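Local coordinates for protein fructose-2,6-bisphosphatase TIGAR B (Danio rerio, PDB 3E9D) that probably hydrolyses fructose 2,6-bisphosphate, and fructose 1,6-bisphosphate as well, thereby lowering glycolytic flux and favouring the pentose phosphate pathway, at residues A[9-14]-A[181-186]; A[93-98]-A[117-122]; A[14-19]-A[27-32]. All coordinates share one frame; numbering follows the deposited sequence.

Along the chain, contact 1 (9-14 with 181-186) closes a long loop around the other two, with contact 3 (14-19 with 27-32) closing before contact 2 (93-98 with 117-122) opens. Contact 1 joins the ends of the neighbouring parallel strands 2-10 and 177-182 in the mixed sheet, at the catalytic His11 and at His183, the probable transition-state stabiliser. Contact 3 follows directly, sharing Thr14; the two contacts, centred about 11 Å apart, both touch the same phosphate. Contact 2 packs two loops that flank helix 100-110, its centre about 18 Å from contact 1 and 17 Å from contact 3. Glu96 and Gly97 meet Ile27, linking this outer loop to the segment packed on helix 15-18.

Contact 1 of 3, residues A[9-14]-A[181-186]; sequences VRHGET and VSHGAF. With PO4 (phosphate ion), chain C; PO4 (phosphate ion), chain D.
O2 of the chain C phosphate is gripped from both segments: Gly184 N at the start of helix 184-197 donates a nearly straight bond to it (2.8 Å, 174°), and Arg10 NE reaches it at 2.9 Å. The Arg10 chain is extended, with CG anti to the backbone N (chi1 179°), and its CD runs alongside Gly184 CA (3.7 Å); the guanidinium presents its edge to both phosphates. NH2 of Arg10 adds a bond to O3, and a second phosphate, chain D, accepts from NH1 and NH2; NH1 also meets Cys215 O. His183 ND1 holds O1 of the first phosphate at 2.9 Å, while its NE2 is bonded to Ser57. The His11 and His183 rings sit obliquely, planes at 50°, and His11 CD2 comes 3.5 Å from His183 ND1. Behind them the parallel strands 2-10 and 177-182 are stitched together by Ser182 N to Val9 O (2.9 Å) and His11 N to Ser182 O (3.0 Å). An alanine in place of Arg10 is likely to leave both phosphates short of their shared guanidinium and open a gap beside Gly184. This is the phosphate pocket of the histidine phosphatase fold: His11 forms the phosphohistidine intermediate, His183 is the inferred transition-state stabiliser, and the cluster of N-H donors round this phosphate, which probably came from the crystallisation liquor, is consistent with a site for the phosphoryl group being transferred.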
loop_
_atom_site.group_PDB
_atom_site.type_symbol
_atom_site.label_atom_id
_atom_site.label_comp_id
_atom_site.label_asym_id
_atom_site.label_seq_id
_atom_site.Cartn_x
_atom_site.Cartn_y
_atom_site.Cartn_z
ATOM N N VAL A 9 0.636 -3.630 2.015
ATOM C CA VAL A 9 0.208 -4.993 1.707
ATOM C C VAL A 9 -1.154 -4.975 1.023
ATOM O O VAL A 9 -2.082 -4.322 1.502
ATOM C CB VAL A 9 0.143 -5.873 3.006
ATOM C CG1 VAL A 9 -0.194 -7.351 2.682
ATOM C CG2 VAL A 9 1.451 -5.763 3.814
ATOM N N ARG A 10 -1.282 -5.671 -0.105
ATOM C CA ARG A 10 -2.610 -5.889 -0.694
ATOM C C ARG A 10 -3.377 -6.986 0.090
ATOM O O ARG A 10 -2.780 -7.966 0.551
ATOM C CB ARG A 10 -2.492 -6.269 -2.180
ATOM C CG ARG A 10 -3.859 -6.546 -2.853
ATOM C CD ARG A 10 -3.715 -6.895 -4.343
ATOM N NE ARG A 10 -5.018 -7.219 -4.902
ATOM C CZ ARG A 10 -5.223 -8.130 -5.851
ATOM N NH1 ARG A 10 -4.207 -8.826 -6.374
ATOM N NH2 ARG A 10 -6.455 -8.354 -6.261
ATOM N N HIS A 11 -4.692 -6.842 0.215
ATOM C CA HIS A 11 -5.519 -7.834 0.922
ATOM C C HIS A 11 -5.354 -9.244 0.309
ATOM O O HIS A 11 -4.979 -9.397 -0.871
ATOM C CB HIS A 11 -7.009 -7.418 0.864
ATOM C CG HIS A 11 -7.595 -7.572 -0.502
ATOM N ND1 HIS A 11 -8.080 -8.776 -0.963
ATOM C CD2 HIS A 11 -7.696 -6.702 -1.535
ATOM C CE1 HIS A 11 -8.473 -8.643 -2.217
ATOM N NE2 HIS A 11 -8.246 -7.395 -2.593
ATOM N N GLY A 12 -5.709 -10.264 1.087
ATOM C CA GLY A 12 -5.665 -11.652 0.610
ATOM C C GLY A 12 -6.769 -11.956 -0.388
ATOM O O GLY A 12 -7.756 -11.233 -0.456
ATOM N N GLU A 13 -6.610 -13.040 -1.140
ATOM C CA GLU A 13 -7.579 -13.465 -2.158
ATOM C C GLU A 13 -9.042 -13.589 -1.697
ATOM O O GLU A 13 -9.314 -14.126 -0.614
ATOM C CB GLU A 13 -7.132 -14.800 -2.746
ATOM C CG GLU A 13 -7.789 -15.124 -4.056
ATOM C CD GLU A 13 -7.287 -16.429 -4.624
ATOM O OE1 GLU A 13 -6.193 -16.459 -5.235
ATOM O OE2 GLU A 13 -7.992 -17.426 -4.458
ATOM N N THR A 14 -9.961 -13.063 -2.517
ATOM C CA THR A 14 -11.405 -13.295 -2.362
ATOM C C THR A 14 -11.858 -14.217 -3.488
ATOM O O THR A 14 -11.105 -14.465 -4.449
ATOM C CB THR A 14 -12.216 -11.984 -2.464
ATOM O OG1 THR A 14 -12.025 -11.426 -3.770
ATOM C CG2 THR A 14 -11.768 -10.973 -1.403
ATOM N N VAL A 181 -2.713 -1.486 4.710
ATOM C CA VAL A 181 -3.333 -2.639 4.034
ATOM C C VAL A 181 -4.430 -2.115 3.110
ATOM O O VAL A 181 -5.344 -1.429 3.558
ATOM C CB VAL A 181 -3.838 -3.726 5.033
ATOM C CG1 VAL A 181 -4.413 -4.947 4.280
ATOM C CG2 VAL A 181 -2.672 -4.193 5.925
ATOM N N SER A 182 -4.320 -2.438 1.825
ATOM C CA SER A 182 -5.150 -1.829 0.800
ATOM C C SER A 182 -5.405 -2.777 -0.394
ATOM O O SER A 182 -5.484 -4.006 -0.235
ATOM C CB SER A 182 -4.518 -0.483 0.348
ATOM O OG SER A 182 -5.385 0.273 -0.503
ATOM N N HIS A 183 -5.535 -2.190 -1.578
ATOM C CA HIS A 183 -6.092 -2.871 -2.727
ATOM C C HIS A 183 -5.203 -2.677 -3.964
ATOM O O HIS A 183 -4.460 -1.699 -4.041
ATOM C CB HIS A 183 -7.493 -2.329 -2.984
ATOM C CG HIS A 183 -8.392 -2.450 -1.799
ATOM N ND1 HIS A 183 -9.183 -3.554 -1.584
ATOM C CD2 HIS A 183 -8.591 -1.627 -0.742
ATOM C CE1 HIS A 183 -9.842 -3.403 -0.448
ATOM N NE2 HIS A 183 -9.501 -2.239 0.079
ATOM N N GLY A 184 -5.313 -3.599 -4.918
ATOM C CA GLY A 184 -4.373 -3.699 -6.019
ATOM C C GLY A 184 -4.292 -2.469 -6.900
ATOM O O GLY A 184 -3.206 -1.947 -7.130
ATOM N N ALA A 185 -5.433 -2.006 -7.399
ATOM C CA ALA A 185 -5.432 -0.850 -8.288
ATOM C C ALA A 185 -4.975 0.396 -7.537
ATOM O O ALA A 185 -4.120 1.137 -8.025
ATOM C CB ALA A 185 -6.787 -0.645 -8.950
ATOM N N PHE A 186 -5.516 0.602 -6.333
ATOM C CA PHE A 186 -5.074 1.727 -5.490
ATOM C C PHE A 186 -3.559 1.734 -5.218
ATOM O O PHE A 186 -2.894 2.780 -5.349
ATOM C CB PHE A 186 -5.817 1.716 -4.157
ATOM C CG PHE A 186 -5.474 2.876 -3.274
ATOM C CD1 PHE A 186 -6.175 4.075 -3.384
ATOM C CD2 PHE A 186 -4.450 2.768 -2.319
ATOM C CE1 PHE A 186 -5.865 5.166 -2.547
ATOM C CE2 PHE A 186 -4.131 3.849 -1.498
ATOM C CZ PHE A 186 -4.846 5.050 -1.608
HETATM P P PO4 C . -8.786 -5.598 -5.027
HETATM O O1 PO4 C . -9.703 -5.044 -3.966
HETATM O O2 PO4 C . -7.327 -5.487 -4.650
HETATM O O3 PO4 C . -9.072 -7.064 -5.257
HETATM O O4 PO4 C . -9.032 -4.888 -6.341
HETATM P P PO4 D . -5.588 -11.454 -8.458
HETATM O O1 PO4 D . -6.472 -10.227 -8.511
HETATM O O2 PO4 D . -4.167 -11.028 -8.097
HETATM O O3 PO4 D . -6.109 -12.469 -7.450
HETATM O O4 PO4 D . -5.598 -12.125 -9.829
#

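Contact 2 of 3, residues A[93-98]-A[117-122]; sequences GVAEGR and YTPPGG
Gly93 and Gly121 bring the two loops together, their CA atoms 3.9 Å apart, and neither segment forms regular helix or strand here. Residues 119-122 make a type II turn closed by Gly122 N to Pro119 O, and residues 95-98 make another, closed by Arg98 N to Ala95 O. The loops are joined by one direct hydrogen bond: Val94 N donates to Pro120 O at 3.0 Å, nearly straight at 169°. The same carbonyl also receives a CA-H...O contact from Gly93 CA (3.4 Å). At Gly93, with its positive phi of 55°, a CB would run into Pro120 O and the backbone of Gly121, which explains the bare CA at this spot. A water bonded to Gly93 N makes a weak second link to Gly121 O.

Two small apolar contacts accompany this backbone bond. Val94 puts CG2 between its backbone N and carbonyl carbon (chi1 of -65° sends CG1 anti to the carbonyl), and from there CG2 meets Pro120 CD at 3.9 Å. Ala95 CB points at the ring of the buried Pro119, touching CG at 3.9 Å. Leu22 lies against Ala95, and Leu103 of helix 100-110 against Pro119, so the apolar patch extends to that helix and to Leu22. Nearby, Glu96 OE2 turns elsewhere, to the backbone N-H groups of Gly24, Gly26 and Ile27.

Chemically, the junction is mostly backbone and small apolar contacts: glycines allow the close approach, prolines supply rigid surfaces, and a single direct hydrogen bond, with this packing, probably sets how the loops before and after helix 100-110 meet.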
loop_
_atom_site.group_PDB
_atom_site.type_symbol
_atom_site.label_atom_id
_atom_site.label_comp_id
_atom_site.label_asym_id
_atom_site.label_seq_id
_atom_site.Cartn_x
_atom_site.Cartn_y
_atom_site.Cartn_z
ATOM N N GLY A 93 -17.748 1.450 -10.602
ATOM C CA GLY A 93 -19.106 1.824 -11.032
ATOM C C GLY A 93 -19.858 0.624 -11.571
ATOM O O GLY A 93 -19.857 -0.455 -10.949
ATOM N N VAL A 94 -20.460 0.782 -12.741
ATOM C CA VAL A 94 -21.297 -0.297 -13.306
ATOM C C VAL A 94 -20.496 -1.548 -13.734
ATOM O O VAL A 94 -21.081 -2.604 -13.948
ATOM C CB VAL A 94 -22.174 0.191 -14.488
ATOM C CG1 VAL A 94 -23.194 1.232 -14.010
ATOM C CG2 VAL A 94 -21.298 0.728 -15.653
ATOM N N ALA A 95 -19.172 -1.427 -13.835
ATOM C CA ALA A 95 -18.309 -2.554 -14.214
ATOM C C ALA A 95 -18.029 -3.504 -13.048
ATOM O O ALA A 95 -17.567 -4.630 -13.246
ATOM C CB ALA A 95 -17.011 -2.041 -14.810
ATOM N N GLU A 96 -18.317 -3.055 -11.831
ATOM C CA GLU A 96 -17.977 -3.826 -10.641
ATOM C C GLU A 96 -18.772 -5.126 -10.580
ATOM O O GLU A 96 -19.982 -5.135 -10.824
ATOM C CB GLU A 96 -18.203 -3.010 -9.372
ATOM C CG GLU A 96 -17.698 -3.712 -8.117
ATOM C CD GLU A 96 -17.825 -2.876 -6.848
ATOM O OE1 GLU A 96 -18.493 -1.816 -6.867
ATOM O OE2 GLU A 96 -17.253 -3.295 -5.827
ATOM N N GLY A 97 -18.093 -6.220 -10.257
ATOM C CA GLY A 97 -18.750 -7.529 -10.213
ATOM C C GLY A 97 -18.864 -8.218 -11.560
ATOM O O GLY A 97 -19.335 -9.346 -11.637
ATOM N N ARG A 98 -18.442 -7.538 -12.622
ATOM C CA ARG A 98 -18.401 -8.114 -13.962
ATOM C C ARG A 98 -16.995 -8.614 -14.220
ATOM O O ARG A 98 -16.056 -8.110 -13.626
ATOM C CB ARG A 98 -18.732 -7.069 -15.038
ATOM C CG ARG A 98 -20.027 -6.309 -14.865
ATOM C CD ARG A 98 -21.203 -7.153 -15.229
ATOM N NE ARG A 98 -22.025 -6.498 -16.241
ATOM C CZ ARG A 98 -22.091 -6.875 -17.516
ATOM N NH1 ARG A 98 -21.384 -7.915 -17.952
ATOM N NH2 ARG A 98 -22.875 -6.213 -18.361
ATOM N N TYR A 117 -9.706 4.635 -20.025
ATOM C CA TYR A 117 -11.131 4.438 -19.823
ATOM C C TYR A 117 -11.557 4.380 -18.349
ATOM O O TYR A 117 -10.940 3.705 -17.537
ATOM C CB TYR A 117 -11.598 3.187 -20.568
ATOM C CG TYR A 117 -13.088 2.959 -20.478
ATOM C CD1 TYR A 117 -13.982 3.779 -21.168
ATOM C CD2 TYR A 117 -13.604 1.926 -19.694
ATOM C CE1 TYR A 117 -15.359 3.575 -21.081
ATOM C CE2 TYR A 117 -14.973 1.714 -19.601
ATOM C CZ TYR A 117 -15.842 2.542 -20.300
ATOM O OH TYR A 117 -17.195 2.330 -20.216
ATOM N N THR A 118 -12.624 5.100 -18.028
ATOM C CA THR A 118 -13.285 4.982 -16.733
ATOM C C THR A 118 -14.754 4.649 -16.992
ATOM O O THR A 118 -15.437 5.381 -17.703
ATOM C CB THR A 118 -13.148 6.281 -15.908
ATOM O OG1 THR A 118 -11.771 6.481 -15.592
ATOM C CG2 THR A 118 -13.972 6.214 -14.587
ATOM N N PRO A 119 -15.236 3.530 -16.431
ATOM C CA PRO A 119 -16.630 3.166 -16.681
ATOM C C PRO A 119 -17.608 4.132 -15.975
ATOM O O PRO A 119 -17.217 4.814 -15.028
ATOM C CB PRO A 119 -16.725 1.732 -16.133
ATOM C CG PRO A 119 -15.641 1.640 -15.113
ATOM C CD PRO A 119 -14.536 2.549 -15.579
ATOM N N PRO A 120 -18.857 4.208 -16.449
ATOM C CA PRO A 120 -19.822 5.073 -15.731
ATOM C C PRO A 120 -19.940 4.668 -14.249
ATOM O O PRO A 120 -19.956 3.479 -13.929
ATOM C CB PRO A 120 -21.137 4.838 -16.490
ATOM C CG PRO A 120 -20.663 4.466 -17.913
ATOM C CD PRO A 120 -19.452 3.581 -17.650
ATOM N N GLY A 121 -19.999 5.668 -13.372
ATOM C CA GLY A 121 -19.948 5.479 -11.931
ATOM C C GLY A 121 -18.573 5.193 -11.352
ATOM O O GLY A 121 -18.446 5.058 -10.146
ATOM N N GLY A 122 -17.546 5.076 -12.189
ATOM C CA GLY A 122 -16.232 4.655 -11.712
ATOM C C GLY A 122 -15.373 5.863 -11.375
ATOM O O GLY A 122 -15.781 6.993 -11.604
HETATM O O HOH W 1 -17.597 2.662 -7.870
#

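Contact 3 of 3, residues A[14-19]-A[27-32]; sequences TQYNRD and IDTPLS. With PO4 (phosphate ion), chain C.
Thr14 lays its methyl against the loop 27-32, with CG2 3.4 Å from Pro30 O and 3.7 Å from Thr29 OG1, and it opens the short helix 15-18 with a capping box. The side chain is turned so that OG1 lies between the backbone N and the carbonyl carbon (chi1 62°); this brings it to Asn17 N, a straight bond of 3.1 Å, while Asn17 OD1 answers by accepting from Thr14 N, which sits above the carbonyl plane of Asn17 and off its lone pairs. OG1 of Thr14 is held a second time, by Gln23. The box stands just after the catalytic His11 in the histidine phosphatase fold and probably helps to shape the edge of the active site.

Gln15 follows, its backbone N set near Ser32 CB and bonded to a water that lies close to Pro30 O; its side-chain NE2 reaches forward in sequence to Asp19 OD1.

Tyr16 carries the apolar part of the contact. Thr29 CG2 sits over one face of the ring, 4.2 Å from the centroid and 17° off the normal, a CH-pi contact offset toward the rim. Ile27 meets the ring from another direction: CD1 lies at the edge, near the ring plane, 3.6 Å from CE2, and CG2 reaches toward the hydroxyl. Two branches of one isoleucine and one threonine methyl thus limit how the ring can tilt. Gly97 CA, from the loop 93-98, also packs against CE2.

Asn17 has both ends of its amide engaged. OD1 serves the cap and also accepts from Asn217, whereas ND2 points into the pocket and donates to O3 of the chain C phosphate at 3.0 Å, with an angle of 167°.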
loop_
_atom_site.group_PDB
_atom_site.type_symbol
_atom_site.label_atom_id
_atom_site.label_comp_id
_atom_site.label_asym_id
_atom_site.label_seq_id
_atom_site.Cartn_x
_atom_site.Cartn_y
_atom_site.Cartn_z
ATOM N N THR A 14 -9.961 -13.063 -2.517
ATOM C CA THR A 14 -11.405 -13.295 -2.362
ATOM C C THR A 14 -11.858 -14.217 -3.488
ATOM O O THR A 14 -11.105 -14.465 -4.449
ATOM C CB THR A 14 -12.216 -11.984 -2.464
ATOM O OG1 THR A 14 -12.025 -11.426 -3.770
ATOM C CG2 THR A 14 -11.768 -10.973 -1.403
ATOM N N GLN A 15 -13.094 -14.706 -3.401
ATOM C CA GLN A 15 -13.635 -15.512 -4.500
ATOM C C GLN A 15 -13.737 -14.681 -5.781
ATOM O O GLN A 15 -13.529 -15.216 -6.873
ATOM C CB GLN A 15 -14.981 -16.175 -4.152
ATOM C CG GLN A 15 -15.419 -17.244 -5.195
ATOM C CD GLN A 15 -14.445 -18.429 -5.289
ATOM O OE1 GLN A 15 -13.940 -18.912 -4.277
ATOM N NE2 GLN A 15 -14.186 -18.899 -6.507
ATOM N N TYR A 16 -14.018 -13.379 -5.647
ATOM C CA TYR A 16 -14.044 -12.479 -6.813
ATOM C C TYR A 16 -12.689 -12.429 -7.522
ATOM O O TYR A 16 -12.640 -12.507 -8.756
ATOM C CB TYR A 16 -14.509 -11.058 -6.432
ATOM C CG TYR A 16 -16.014 -10.845 -6.491
ATOM C CD1 TYR A 16 -16.900 -11.819 -6.032
ATOM C CD2 TYR A 16 -16.548 -9.655 -6.980
ATOM C CE1 TYR A 16 -18.285 -11.617 -6.077
ATOM C CE2 TYR A 16 -17.933 -9.442 -7.033
ATOM C CZ TYR A 16 -18.790 -10.424 -6.580
ATOM O OH TYR A 16 -20.153 -10.213 -6.619
ATOM N N ASN A 17 -11.605 -12.308 -6.744
ATOM C CA ASN A 17 -10.243 -12.349 -7.289
ATOM C C ASN A 17 -10.023 -13.644 -8.070
ATOM O O ASN A 17 -9.564 -13.619 -9.216
ATOM C CB ASN A 17 -9.183 -12.246 -6.187
ATOM C CG ASN A 17 -9.120 -10.872 -5.525
ATOM O OD1 ASN A 17 -8.732 -10.768 -4.364
ATOM N ND2 ASN A 17 -9.512 -9.820 -6.246
ATOM N N ARG A 18 -10.365 -14.772 -7.448
ATOM C CA ARG A 18 -10.198 -16.070 -8.076
ATOM C C ARG A 18 -10.979 -16.177 -9.404
ATOM O O ARG A 18 -10.468 -16.709 -10.383
ATOM C CB ARG A 18 -10.611 -17.187 -7.105
ATOM C CG ARG A 18 -10.731 -18.587 -7.733
ATOM C CD ARG A 18 -9.380 -19.194 -8.073
ATOM N NE ARG A 18 -8.494 -19.245 -6.903
ATOM C CZ ARG A 18 -8.490 -20.221 -5.987
ATOM N NH1 ARG A 18 -9.341 -21.255 -6.080
ATOM N NH2 ARG A 18 -7.641 -20.154 -4.963
ATOM N N ASP A 19 -12.210 -15.671 -9.425
ATOM C CA ASP A 19 -13.052 -15.779 -10.621
ATOM C C ASP A 19 -12.790 -14.656 -11.618
ATOM O O ASP A 19 -13.449 -14.573 -12.644
ATOM C CB ASP A 19 -14.529 -15.821 -10.230
ATOM C CG ASP A 19 -14.864 -17.015 -9.352
ATOM O OD1 ASP A 19 -14.151 -18.037 -9.430
ATOM O OD2 ASP A 19 -15.835 -16.926 -8.571
ATOM N N ILE A 27 -18.932 -3.927 -3.670
ATOM C CA ILE A 27 -19.145 -5.296 -3.262
ATOM C C ILE A 27 -18.150 -5.664 -2.149
ATOM O O ILE A 27 -16.949 -5.803 -2.390
ATOM C CB ILE A 27 -19.067 -6.235 -4.479
ATOM C CG1 ILE A 27 -20.022 -5.721 -5.568
ATOM C CG2 ILE A 27 -19.469 -7.644 -4.073
ATOM C CD1 ILE A 27 -19.781 -6.303 -6.938
ATOM N N ASP A 28 -18.652 -5.816 -0.927
ATOM C CA ASP A 28 -17.778 -5.920 0.239
ATOM C C ASP A 28 -17.541 -7.389 0.656
ATOM O O ASP A 28 -17.801 -7.783 1.780
ATOM C CB ASP A 28 -18.352 -5.080 1.396
ATOM C CG ASP A 28 -17.310 -4.725 2.462
ATOM O OD1 ASP A 28 -16.095 -4.928 2.262
ATOM O OD2 ASP A 28 -17.712 -4.210 3.516
ATOM N N THR A 29 -17.021 -8.179 -0.268
ATOM C CA THR A 29 -16.786 -9.606 -0.057
ATOM C C THR A 29 -15.688 -9.908 0.984
ATOM O O THR A 29 -14.746 -9.124 1.158
ATOM C CB THR A 29 -16.324 -10.242 -1.348
ATOM O OG1 THR A 29 -15.184 -9.510 -1.810
ATOM C CG2 THR A 29 -17.392 -10.165 -2.408
ATOM N N PRO A 30 -15.808 -11.063 1.669
ATOM C CA PRO A 30 -14.770 -11.503 2.590
ATOM C C PRO A 30 -13.628 -12.281 1.910
ATOM O O PRO A 30 -13.734 -12.658 0.738
ATOM C CB PRO A 30 -15.534 -12.411 3.562
ATOM C CG PRO A 30 -16.640 -13.029 2.697
ATOM C CD PRO A 30 -17.028 -11.905 1.744
ATOM N N LEU A 31 -12.546 -12.514 2.656
ATOM C CA LEU A 31 -11.480 -13.409 2.222
ATOM C C LEU A 31 -12.054 -14.788 1.944
ATOM O O LEU A 31 -12.976 -15.233 2.631
ATOM C CB LEU A 31 -10.418 -13.555 3.317
ATOM C CG LEU A 31 -9.588 -12.332 3.735
ATOM C CD1 LEU A 31 -8.607 -12.710 4.867
ATOM C CD2 LEU A 31 -8.854 -11.782 2.543
ATOM N N SER A 32 -11.505 -15.446 0.935
ATOM C CA SER A 32 -11.762 -16.858 0.701
ATOM C C SER A 32 -10.840 -17.660 1.620
ATOM O O SER A 32 -9.995 -17.087 2.334
ATOM C CB SER A 32 -11.463 -17.202 -0.750
ATOM O OG SER A 32 -10.070 -17.119 -0.989
HETATM P P PO4 C . -8.786 -5.598 -5.027
HETATM O O1 PO4 C . -9.703 -5.044 -3.966
HETATM O O2 PO4 C . -7.327 -5.487 -4.650
HETATM O O3 PO4 C . -9.072 -7.064 -5.257
HETATM O O4 PO4 C . -9.032 -4.888 -6.341
HETATM O O HOH W 2 -14.488 -14.304 -1.053
#